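Local coordinates for putative archaeal ammonia monooxygenase subunit B (Candidatus Nitrosocaldus yellowstonii, PDB 4O65), which forms the copper-binding cupredoxin domain of a subunit of a putative membrane ammonia monooxygenase, an enzyme that probably oxidises ammonia, at residues A[58-63]-A[89-94]; A[47-50]-A[54-57]; A[101-104]-A[110-113]; A[29-34]-A[40-45]. One frame throughout, in Å; residues are numbered along the deposited sequence.

Contact 1 of 4, residues A[58-63]-A[89-94]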
loop_
_atom_site.group_PDB
_atom_site.type_symbol
_atom_site.label_atom_id
_atom_site.label_comp_id
_atom_site.label_asym_id
_atom_site.label_seq_id
_atom_site.Cartn_x
_atom_site.Cartn_y
_atom_site.Cartn_z
ATOM N N ASP A 58 0.184 10.624 6.984
ATOM C CA ASP A 58 -0.692 9.507 6.638
ATOM C C ASP A 58 -0.022 8.444 5.746
ATOM O O ASP A 58 -0.694 7.462 5.338
ATOM C CB ASP A 58 -1.969 10.025 5.894
ATOM C CG ASP A 58 -1.647 10.673 4.586
ATOM O OD1 ASP A 58 -0.646 11.474 4.530
ATOM O OD2 ASP A 58 -2.414 10.445 3.623
ATOM N N VAL A 59 1.267 8.631 5.451
ATOM C CA VAL A 59 1.909 7.806 4.429
ATOM C C VAL A 59 2.789 6.724 5.049
ATOM O O VAL A 59 3.592 6.984 5.947
ATOM C CB VAL A 59 2.707 8.673 3.439
ATOM C CG1 VAL A 59 3.602 7.825 2.533
ATOM C CG2 VAL A 59 1.737 9.525 2.631
ATOM N N LEU A 60 2.621 5.527 4.514
ATOM C CA LEU A 60 3.446 4.330 4.837
ATOM C C LEU A 60 4.224 3.916 3.630
ATOM O O LEU A 60 3.631 3.745 2.533
ATOM C CB LEU A 60 2.474 3.154 5.212
ATOM C CG LEU A 60 3.217 1.811 5.478
ATOM C CD1 LEU A 60 4.097 1.908 6.744
ATOM C CD2 LEU A 60 2.096 0.768 5.685
ATOM N N ILE A 61 5.530 3.665 3.822
ATOM C CA ILE A 61 6.352 2.995 2.831
ATOM C C ILE A 61 6.708 1.583 3.321
ATOM O O ILE A 61 7.175 1.402 4.459
ATOM C CB ILE A 61 7.674 3.790 2.604
ATOM C CG1 ILE A 61 7.362 5.208 2.031
ATOM C CG2 ILE A 61 8.580 3.014 1.622
ATOM C CD1 ILE A 61 8.639 6.077 1.895
ATOM N N VAL A 62 6.516 0.599 2.431
ATOM C CA VAL A 62 6.925 -0.765 2.749
ATOM C C VAL A 62 7.910 -1.131 1.658
ATOM O O VAL A 62 7.585 -1.007 0.445
ATOM C CB VAL A 62 5.712 -1.763 2.712
ATOM C CG1 VAL A 62 6.210 -3.181 3.150
ATOM C CG2 VAL A 62 4.568 -1.235 3.579
ATOM N N THR A 63 9.069 -1.643 2.058
ATOM C CA THR A 63 10.038 -2.055 1.053
ATOM C C THR A 63 10.482 -3.483 1.331
ATOM O O THR A 63 10.299 -3.972 2.456
ATOM C CB THR A 63 11.295 -1.145 1.019
ATOM O OG1 THR A 63 11.836 -1.029 2.360
ATOM C CG2 THR A 63 10.917 0.294 0.522
ATOM N N ASN A 89 -9.895 0.634 0.271
ATOM C CA ASN A 89 -10.875 0.612 1.378
ATOM C C ASN A 89 -10.463 1.370 2.668
ATOM O O ASN A 89 -10.986 2.455 2.999
ATOM C CB ASN A 89 -11.180 -0.836 1.753
ATOM C CG ASN A 89 -12.396 -0.941 2.658
ATOM O OD1 ASN A 89 -13.094 0.054 2.875
ATOM N ND2 ASN A 89 -12.648 -2.128 3.197
ATOM N N ARG A 90 -9.548 0.782 3.422
ATOM C CA ARG A 90 -9.015 1.460 4.600
ATOM C C ARG A 90 -7.657 2.081 4.306
ATOM O O ARG A 90 -7.199 2.909 5.103
ATOM C CB ARG A 90 -8.974 0.538 5.812
ATOM C CG ARG A 90 -10.445 0.485 6.303
ATOM C CD ARG A 90 -10.885 -0.701 7.110
ATOM N NE ARG A 90 -10.494 -0.563 8.501
ATOM C CZ ARG A 90 -11.150 0.121 9.435
ATOM N NH1 ARG A 90 -12.273 0.772 9.141
ATOM N NH2 ARG A 90 -10.660 0.146 10.678
ATOM N N TRP A 91 -7.045 1.637 3.192
ATOM C CA TRP A 91 -5.718 2.119 2.698
ATOM C C TRP A 91 -5.843 2.406 1.237
ATOM O O TRP A 91 -6.712 1.818 0.575
ATOM C CB TRP A 91 -4.660 1.022 2.872
ATOM C CG TRP A 91 -4.351 0.763 4.327
ATOM C CD1 TRP A 91 -5.084 -0.010 5.219
ATOM C CD2 TRP A 91 -3.285 1.350 5.108
ATOM N NE1 TRP A 91 -4.544 0.022 6.478
ATOM C CE2 TRP A 91 -3.435 0.815 6.483
ATOM C CE3 TRP A 91 -2.238 2.221 4.828
ATOM C CZ2 TRP A 91 -2.571 1.155 7.511
ATOM C CZ3 TRP A 91 -1.352 2.537 5.866
ATOM C CH2 TRP A 91 -1.509 2.021 7.180
ATOM N N GLU A 92 -5.012 3.296 0.706
ATOM C CA GLU A 92 -5.034 3.645 -0.705
ATOM C C GLU A 92 -3.606 3.577 -1.240
ATOM O O GLU A 92 -2.705 4.135 -0.603
ATOM C CB GLU A 92 -5.522 5.097 -0.773
ATOM C CG GLU A 92 -5.643 5.678 -2.150
ATOM C CD GLU A 92 -6.403 6.965 -2.040
ATOM O OE1 GLU A 92 -5.775 8.001 -1.761
ATOM O OE2 GLU A 92 -7.645 6.890 -2.108
ATOM N N PHE A 93 -3.381 2.992 -2.425
ATOM C CA PHE A 93 -2.063 3.104 -3.050
ATOM C C PHE A 93 -1.755 4.519 -3.523
ATOM O O PHE A 93 -2.624 5.252 -4.036
ATOM C CB PHE A 93 -1.783 2.058 -4.160
ATOM C CG PHE A 93 -1.206 0.771 -3.616
ATOM C CD1 PHE A 93 0.172 0.651 -3.391
ATOM C CD2 PHE A 93 -2.048 -0.280 -3.224
ATOM C CE1 PHE A 93 0.713 -0.510 -2.862
ATOM C CE2 PHE A 93 -1.510 -1.450 -2.688
ATOM C CZ PHE A 93 -0.131 -1.560 -2.501
ATOM N N ILE A 94 -0.513 4.908 -3.288
ATOM C CA ILE A 94 0.029 6.121 -3.835
ATOM C C ILE A 94 0.937 5.716 -5.003
ATOM O O ILE A 94 0.885 6.347 -6.070
ATOM C CB ILE A 94 0.832 6.934 -2.795
ATOM C CG1 ILE A 94 -0.119 7.481 -1.722
ATOM C CG2 ILE A 94 1.682 8.036 -3.494
ATOM C CD1 ILE A 94 0.601 7.968 -0.467
#
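Leu60 of strand 59-68 lies against the six-membered ring of Trp91, and it does so with two of its carbons. Its CB already touches Trp91 CZ3, at 3.9 Å. With CG anti to the backbone N (chi1 176°), the chain crosses the indole at a slant, and CD2 comes back to the same carbon, Leu60 CD2 to Trp91 CZ3 being 3.9 Å, and also reaches Trp91 CH2 at 4.1 Å.

The two segments are not neighbours in the antiparallel sheet of this cupredoxin domain. Strand 110-119 runs between 59-68 and 91-97, and Leu60 exchanges its backbone bonds with Leu117 of that middle strand. Leu60 and Trp91 therefore meet by reaching past it with their side chains. On this side both residues pack on Ile146 of strand 137-149, which belongs to the other sheet, and Trp91 adds an edge-to-face contact with Tyr125. The side chain of Trp91 stays about 11 Å from the bound copper ion.

A second, separate touch joins Val59 to Ile94. Val59 CG2 meets Ile94 CD1 at 3.6 Å, methyl to methyl, the two side chains crossing at about a right angle. Ile94 gets there with an almost straight chain (chi2 164°), and Val59 also rests on Cys116, a half of the disulfide to Cys51.

Contact 2 of 4, residues A[47-50]-A[54-57]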
loop_
_atom_site.group_PDB
_atom_site.type_symbol
_atom_site.label_atom_id
_atom_site.label_comp_id
_atom_site.label_asym_id
_atom_site.label_seq_id
_atom_site.Cartn_x
_atom_site.Cartn_y
_atom_site.Cartn_z
ATOM N N ASP A 47 -3.067 14.631 -1.954
ATOM C CA ASP A 47 -2.601 13.658 -2.994
ATOM C C ASP A 47 -1.494 14.224 -3.860
ATOM O O ASP A 47 -0.554 13.472 -4.271
ATOM C CB ASP A 47 -3.737 13.216 -3.955
ATOM C CG ASP A 47 -4.811 12.423 -3.289
ATOM O OD1 ASP A 47 -4.610 11.843 -2.217
ATOM O OD2 ASP A 47 -5.915 12.391 -3.870
ATOM N N ALA A 48 -1.564 15.518 -4.145
ATOM C CA ALA A 48 -0.565 16.207 -4.938
ATOM C C ALA A 48 0.846 16.168 -4.320
ATOM O O ALA A 48 1.859 16.299 -5.032
ATOM C CB ALA A 48 -1.022 17.657 -5.236
ATOM N N MET A 49 0.937 15.949 -3.004
ATOM C CA MET A 49 2.243 15.824 -2.358
ATOM C C MET A 49 2.948 14.516 -2.744
ATOM O O MET A 49 4.177 14.386 -2.543
ATOM C CB MET A 49 2.093 15.921 -0.837
ATOM C CG MET A 49 1.494 17.280 -0.456
ATOM S SD MET A 49 1.257 17.269 1.320
ATOM C CE MET A 49 0.457 18.864 1.648
ATOM N N GLY A 50 2.182 13.527 -3.202
ATOM C CA GLY A 50 2.780 12.184 -3.532
ATOM C C GLY A 50 3.388 11.454 -2.360
ATOM O O GLY A 50 2.931 11.622 -1.222
ATOM N N ALA A 54 7.763 12.221 5.066
ATOM C CA ALA A 54 8.344 13.224 5.962
ATOM C C ALA A 54 7.415 14.407 6.123
ATOM O O ALA A 54 7.361 15.016 7.201
ATOM C CB ALA A 54 9.724 13.693 5.468
ATOM N N ARG A 55 6.693 14.722 5.058
ATOM C CA ARG A 55 5.689 15.809 5.071
ATOM C C ARG A 55 4.306 15.286 5.510
ATOM O O ARG A 55 3.610 15.933 6.300
ATOM C CB ARG A 55 5.628 16.432 3.696
ATOM C CG ARG A 55 4.687 17.649 3.603
ATOM C CD ARG A 55 4.749 18.366 2.277
ATOM N NE ARG A 55 5.694 19.494 2.275
ATOM C CZ ARG A 55 6.847 19.432 1.637
ATOM N NH1 ARG A 55 7.683 20.445 1.618
ATOM N NH2 ARG A 55 7.129 18.324 0.986
ATOM N N ARG A 56 3.902 14.150 4.963
ATOM C CA ARG A 56 2.527 13.614 5.133
ATOM C C ARG A 56 2.522 12.562 6.211
ATOM O O ARG A 56 3.109 11.469 6.027
ATOM C CB ARG A 56 2.158 12.894 3.815
ATOM C CG ARG A 56 1.720 13.830 2.729
ATOM C CD ARG A 56 1.358 13.030 1.491
ATOM N NE ARG A 56 0.165 12.176 1.723
ATOM C CZ ARG A 56 -0.481 11.574 0.754
ATOM N NH1 ARG A 56 -0.004 11.670 -0.502
ATOM N NH2 ARG A 56 -1.600 10.865 1.009
ATOM N N GLN A 57 1.751 12.786 7.272
ATOM C CA GLN A 57 1.750 11.860 8.406
ATOM C C GLN A 57 0.779 10.701 8.169
ATOM O O GLN A 57 0.648 9.861 9.040
ATOM C CB GLN A 57 1.309 12.560 9.714
ATOM C CG GLN A 57 2.496 13.189 10.430
ATOM C CD GLN A 57 2.906 14.422 9.700
ATOM O OE1 GLN A 57 2.105 15.318 9.513
ATOM N NE2 GLN A 57 4.208 14.497 9.315
HETATM O O HOH W 1 -2.723 10.069 -1.507
HETATM O O HOH W 2 -0.452 10.885 -3.640
HETATM O O HOH W 3 5.631 16.523 -1.314
#
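Met49 and Arg56 make the close-packed half of this contact. The sulfur of Met49 lies against the aliphatic part of the arginine, with Met49 SD 3.7 Å from Arg56 CG, while Met49 CB sits 3.8 Å from Arg56 CD. From the other arginine, Arg55 CD touches the same sulfur at 3.8 Å, crossing the methionine at about a right angle. Phe30 and Phe35 of helix 27-35 also pack on Met49.

The loop leading from helix 40-47 to strand 59-68 folds back on itself here, beginning with a type I turn from Asp47 to Gly50 in which Gly50 N bonds to Asp47 O. Gly50 then leaves the helical path with a positive phi of 63°, and its carbonyl meets the arginine: a bend at chi3 (66°) brings Arg56 NH1 to 3.0 Å from Gly50 O, in a weak bond with a poor angle of 133°.

Farther out, water takes over. Asp47 OD1 and Arg56 NH2 are 4.5 Å apart with the oxygen well out of the guanidinium plane, and one water links them. A second water joins Asp47 O to Arg56 NH1; both waters lie in plane at the guanidinium edge. The direct salt bridges go to other partners, Asp47 to Lys27 and Arg56 to Asp58. Arg55, bound to Asp52, is tied to Met49 O by a weak water bridge.

Contact 3 of 4, residues A[101-104]-A[110-113]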
loop_
_atom_site.group_PDB
_atom_site.type_symbol
_atom_site.label_atom_id
_atom_site.label_comp_id
_atom_site.label_asym_id
_atom_site.label_seq_id
_atom_site.Cartn_x
_atom_site.Cartn_y
_atom_site.Cartn_z
ATOM N N ASN A 101 0.756 -2.911 -13.517
ATOM C CA ASN A 101 -0.303 -3.696 -12.849
ATOM C C ASN A 101 0.147 -5.141 -12.582
ATOM O O ASN A 101 -0.215 -5.737 -11.567
ATOM C CB ASN A 101 -1.566 -3.763 -13.717
ATOM C CG ASN A 101 -2.225 -2.407 -13.917
ATOM O OD1 ASN A 101 -2.067 -1.778 -14.967
ATOM N ND2 ASN A 101 -2.975 -1.956 -12.918
ATOM N N VAL A 102 0.884 -5.694 -13.536
ATOM C CA VAL A 102 1.563 -6.997 -13.392
ATOM C C VAL A 102 3.027 -6.782 -13.803
ATOM O O VAL A 102 3.330 -5.984 -14.727
ATOM C CB VAL A 102 0.867 -8.020 -14.301
ATOM C CG1 VAL A 102 1.567 -9.338 -14.306
ATOM C CG2 VAL A 102 -0.600 -8.190 -13.902
ATOM N N PHE A 103 3.959 -7.452 -13.135
ATOM C CA PHE A 103 5.368 -7.366 -13.548
ATOM C C PHE A 103 6.006 -8.742 -13.598
ATOM O O PHE A 103 5.420 -9.737 -13.099
ATOM C CB PHE A 103 6.145 -6.433 -12.630
ATOM C CG PHE A 103 6.035 -6.814 -11.175
ATOM C CD1 PHE A 103 6.928 -7.754 -10.630
ATOM C CD2 PHE A 103 5.045 -6.260 -10.365
ATOM C CE1 PHE A 103 6.815 -8.146 -9.297
ATOM C CE2 PHE A 103 4.930 -6.658 -9.006
ATOM C CZ PHE A 103 5.853 -7.583 -8.488
ATOM N N THR A 104 7.220 -8.826 -14.156
ATOM C CA THR A 104 7.902 -10.108 -14.258
ATOM C C THR A 104 8.886 -10.319 -13.128
ATOM O O THR A 104 9.669 -9.409 -12.790
ATOM C CB THR A 104 8.694 -10.218 -15.585
ATOM O OG1 THR A 104 7.752 -10.096 -16.649
ATOM C CG2 THR A 104 9.415 -11.572 -15.703
ATOM N N GLU A 110 15.718 -11.697 -8.538
ATOM C CA GLU A 110 15.330 -10.884 -7.359
ATOM C C GLU A 110 14.682 -9.639 -7.935
ATOM O O GLU A 110 15.210 -9.065 -8.911
ATOM C CB GLU A 110 16.594 -10.426 -6.577
ATOM C CG GLU A 110 16.989 -11.111 -5.246
ATOM C CD GLU A 110 18.156 -12.117 -5.330
ATOM O OE1 GLU A 110 18.172 -12.924 -6.284
ATOM O OE2 GLU A 110 19.065 -12.146 -4.443
ATOM N N VAL A 111 13.599 -9.164 -7.300
ATOM C CA VAL A 111 12.952 -7.920 -7.726
ATOM C C VAL A 111 12.800 -7.081 -6.420
ATOM O O VAL A 111 11.998 -7.457 -5.533
ATOM C CB VAL A 111 11.566 -8.199 -8.383
ATOM C CG1 VAL A 111 10.815 -6.894 -8.682
ATOM C CG2 VAL A 111 11.778 -8.941 -9.716
ATOM N N PRO A 112 13.534 -5.947 -6.307
ATOM C CA PRO A 112 13.242 -5.053 -5.155
ATOM C C PRO A 112 11.888 -4.435 -5.339
ATOM O O PRO A 112 11.455 -4.185 -6.499
ATOM C CB PRO A 112 14.357 -3.957 -5.213
ATOM C CG PRO A 112 15.018 -4.140 -6.540
ATOM C CD PRO A 112 14.733 -5.534 -7.076
ATOM N N TYR A 113 11.164 -4.216 -4.234
ATOM C CA TYR A 113 9.832 -3.561 -4.367
ATOM C C TYR A 113 9.699 -2.429 -3.362
ATOM O O TYR A 113 10.378 -2.421 -2.306
ATOM C CB TYR A 113 8.686 -4.606 -4.194
ATOM C CG TYR A 113 8.476 -5.072 -2.768
ATOM C CD1 TYR A 113 7.579 -4.406 -1.919
ATOM C CD2 TYR A 113 9.080 -6.264 -2.309
ATOM C CE1 TYR A 113 7.402 -4.831 -0.579
ATOM C CE2 TYR A 113 8.880 -6.714 -1.021
ATOM C CZ TYR A 113 8.024 -6.020 -0.175
ATOM O OH TYR A 113 7.862 -6.495 1.087
#
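Val111 is the residue of 110-113 that touches 101-104, and it does so with both methyls. Just before it, Glu110 turns to a salt bridge with Arg65 of the adjoining strand 59-68. Val111 points its side chain at the other segment: CG1, anti to the backbone N (chi1 173°), comes to 4.2 Å from Phe103 CE1, meeting the ring at a slant. CG2, on the branch beside the backbone N, lies 3.8 Å from Thr104 O, a plain van der Waals touch on the carbonyl. Pro98 packs on both Val111 and Phe103, and Leu66 is a further neighbour of the phenylalanine. Tyr113 follows, buried, whose CB starts toward 101-104 but whose ring leads away from it; its hydroxyl bonds to Thr129, and both aromatic residues rest on Ile78 of strand 74-81.

The backbones stay well apart, the nearest CA atoms, those of Thr104 and Val111, being 8.5 Å from each other. Each strand pairs within its own sheet, Phe103 by backbone hydrogen bonding with Ala76 and Val111 with Leu66. Joined by a short connection, the two strands thus lie in different sheets, and Phe103 and Val111 pack between the two layers, as in the beta sandwich of a cupredoxin.

Contact 4 of 4, residues A[29-34]-A[40-45]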
loop_
_atom_site.group_PDB
_atom_site.type_symbol
_atom_site.label_atom_id
_atom_site.label_comp_id
_atom_site.label_asym_id
_atom_site.label_seq_id
_atom_site.Cartn_x
_atom_site.Cartn_y
_atom_site.Cartn_z
ATOM N N GLU A 29 -7.267 13.312 8.628
ATOM C CA GLU A 29 -6.709 13.982 9.829
ATOM C C GLU A 29 -5.516 14.874 9.401
ATOM O O GLU A 29 -5.374 16.005 9.892
ATOM C CB GLU A 29 -6.226 12.979 10.874
ATOM C CG GLU A 29 -5.855 13.610 12.225
ATOM C CD GLU A 29 -7.038 14.261 12.940
ATOM O OE1 GLU A 29 -6.759 15.180 13.712
ATOM O OE2 GLU A 29 -8.226 13.875 12.749
ATOM N N PHE A 30 -4.724 14.372 8.463
ATOM C CA PHE A 30 -3.600 15.165 7.942
ATOM C C PHE A 30 -4.085 16.411 7.185
ATOM O O PHE A 30 -3.566 17.514 7.414
ATOM C CB PHE A 30 -2.687 14.350 7.019
ATOM C CG PHE A 30 -1.606 15.196 6.411
ATOM C CD1 PHE A 30 -0.519 15.635 7.186
ATOM C CD2 PHE A 30 -1.689 15.570 5.051
ATOM C CE1 PHE A 30 0.494 16.425 6.620
ATOM C CE2 PHE A 30 -0.668 16.363 4.486
ATOM C CZ PHE A 30 0.422 16.767 5.275
ATOM N N ALA A 31 -5.113 16.244 6.364
ATOM C CA ALA A 31 -5.716 17.402 5.643
ATOM C C ALA A 31 -6.251 18.441 6.614
ATOM O O ALA A 31 -6.048 19.664 6.441
ATOM C CB ALA A 31 -6.821 16.929 4.718
ATOM N N LYS A 32 -6.963 17.968 7.627
ATOM C CA LYS A 32 -7.539 18.876 8.636
ATOM C C LYS A 32 -6.413 19.691 9.308
ATOM O O LYS A 32 -6.547 20.918 9.509
ATOM C CB LYS A 32 -8.351 18.047 9.669
ATOM C CG LYS A 32 -8.828 18.829 10.895
ATOM C CD LYS A 32 -9.704 17.961 11.789
ATOM C CE LYS A 32 -10.395 18.846 12.830
ATOM N NZ LYS A 32 -11.038 17.998 13.882
ATOM N N ARG A 33 -5.347 19.018 9.713
ATOM C CA ARG A 33 -4.259 19.644 10.517
ATOM C C ARG A 33 -3.510 20.647 9.633
ATOM O O ARG A 33 -3.086 21.722 10.076
ATOM C CB ARG A 33 -3.264 18.562 11.040
ATOM C CG ARG A 33 -3.925 17.751 12.173
ATOM C CD ARG A 33 -3.005 16.718 12.829
ATOM N NE ARG A 33 -3.769 15.890 13.770
ATOM C CZ ARG A 33 -3.263 14.953 14.589
ATOM N NH1 ARG A 33 -1.967 14.719 14.637
ATOM N NH2 ARG A 33 -4.081 14.249 15.378
ATOM N N THR A 34 -3.423 20.322 8.349
ATOM C CA THR A 34 -2.512 21.065 7.426
ATOM C C THR A 34 -3.212 22.211 6.714
ATOM O O THR A 34 -2.654 23.319 6.591
ATOM C CB THR A 34 -1.973 20.077 6.370
ATOM O OG1 THR A 34 -1.259 19.045 7.071
ATOM C CG2 THR A 34 -0.953 20.792 5.390
ATOM N N LEU A 40 -13.273 16.830 -0.128
ATOM C CA LEU A 40 -12.636 16.104 -1.260
ATOM C C LEU A 40 -11.572 16.919 -2.000
ATOM O O LEU A 40 -10.517 16.394 -2.416
ATOM C CB LEU A 40 -13.742 15.658 -2.254
ATOM C CG LEU A 40 -14.699 14.556 -1.723
ATOM C CD1 LEU A 40 -15.806 14.372 -2.787
ATOM C CD2 LEU A 40 -13.982 13.223 -1.356
ATOM N N GLU A 41 -11.823 18.225 -2.186
ATOM C CA GLU A 41 -10.855 19.089 -2.866
ATOM C C GLU A 41 -9.538 19.208 -2.117
ATOM O O GLU A 41 -8.457 19.232 -2.722
ATOM C CB GLU A 41 -11.434 20.507 -3.003
ATOM C CG GLU A 41 -11.360 21.077 -4.399
ATOM C CD GLU A 41 -12.326 22.252 -4.536
ATOM O OE1 GLU A 41 -12.352 23.115 -3.635
ATOM O OE2 GLU A 41 -13.049 22.304 -5.532
ATOM N N THR A 42 -9.629 19.262 -0.797
ATOM C CA THR A 42 -8.423 19.375 0.007
ATOM C C THR A 42 -7.665 18.021 0.045
ATOM O O THR A 42 -6.437 17.982 0.093
ATOM C CB THR A 42 -8.816 19.825 1.397
ATOM O OG1 THR A 42 -9.667 21.021 1.248
ATOM C CG2 THR A 42 -7.603 20.166 2.164
ATOM N N LEU A 43 -8.405 16.941 0.034
ATOM C CA LEU A 43 -7.758 15.600 -0.049
ATOM C C LEU A 43 -6.956 15.491 -1.370
ATOM O O LEU A 43 -5.880 14.838 -1.414
ATOM C CB LEU A 43 -8.844 14.524 0.116
ATOM C CG LEU A 43 -9.546 14.410 1.469
ATOM C CD1 LEU A 43 -10.695 13.378 1.409
ATOM C CD2 LEU A 43 -8.620 14.102 2.666
ATOM N N LYS A 44 -7.445 16.086 -2.453
ATOM C CA LYS A 44 -6.628 16.180 -3.688
ATOM C C LYS A 44 -5.353 17.016 -3.578
ATOM O O LYS A 44 -4.351 16.694 -4.197
ATOM C CB LYS A 44 -7.484 16.675 -4.874
ATOM C CG LYS A 44 -8.611 15.702 -5.189
ATOM C CD LYS A 44 -9.436 16.213 -6.349
ATOM C CE LYS A 44 -10.170 15.047 -7.019
ATOM N NZ LYS A 44 -11.289 15.541 -7.891
ATOM N N GLN A 45 -5.351 18.041 -2.729
ATOM C CA GLN A 45 -4.142 18.795 -2.471
ATOM C C GLN A 45 -3.140 17.900 -1.699
ATOM O O GLN A 45 -1.930 18.038 -1.893
ATOM C CB GLN A 45 -4.416 20.022 -1.632
ATOM C CG GLN A 45 -5.339 21.012 -2.346
ATOM C CD GLN A 45 -5.591 22.222 -1.479
ATOM O OE1 GLN A 45 -6.562 22.271 -0.744
ATOM N NE2 GLN A 45 -4.666 23.164 -1.508
#
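Two short consecutive helices, 27-35 and 40-47, joined by a short connection, come before strand 59-68 of the cupredoxin domain and pack together here. The join is small and apolar. Ala31 stands at its centre: the backbones come closest here, with the CA atoms of Ala31 and Leu43 6.3 Å apart, and the methyl of the alanine lies between them. Ala31 CB points at the second helix and is met by two methyls from successive residues. Leu43 CD2 lies 3.9 Å away from Ala31 CB, and Thr42 CG2 touches the same carbon more loosely, at 4.2 Å.

The threonine is turned so that its methyl rather than its hydroxyl faces the alanine: with chi1 at -51°, CG2 is anti to the backbone N, and OG1 is left to bond to Asn37 in the connection between the helices. Val46, one turn beyond Thr42, also packs on Ala31, while Phe35 touches Thr42. Leu43 extends further, to Lys27 and to Thr153.

On the first helix, Arg33 grips Glu29 OE1 side-on with NE and NH2, one turn along, in a salt bridge, while Glu29 OE2 reaches the backbone N-H of Glu151. Phe30 O accepts both the backbone N-H and the hydroxyl of Thr34, which arrive from opposite faces of the carbonyl plane; Thr34 OG1, 2.8 Å from Phe30 O, also sits above one face of the Phe30 ring, offset toward its rim.

Overall arrangement
Along the chain the contacts come in the order 4, 2, 1, 3, each closing before the next opens. Contacts 4 and 2 are neighbours, with centres 10 Å apart, and the Phe30 ring of the helical pair packs on Met49 and Arg56 of the loop. Contact 2 in turn adjoins contact 1, centres 11 Å apart, where Ile94 CD1 lies 3.8 Å from Arg56 NH1. Contacts 1 and 3 both reach the sheet of strands 59-68 and 110-119, contact 3 joining it to the other sheet, and Thr63 packs on Tyr113. Contact 3 sits far from contact 4, their centres 32 Å apart on opposite sides of the chain's centre. Helices and loop thus gather at one end of the copper-binding sandwich.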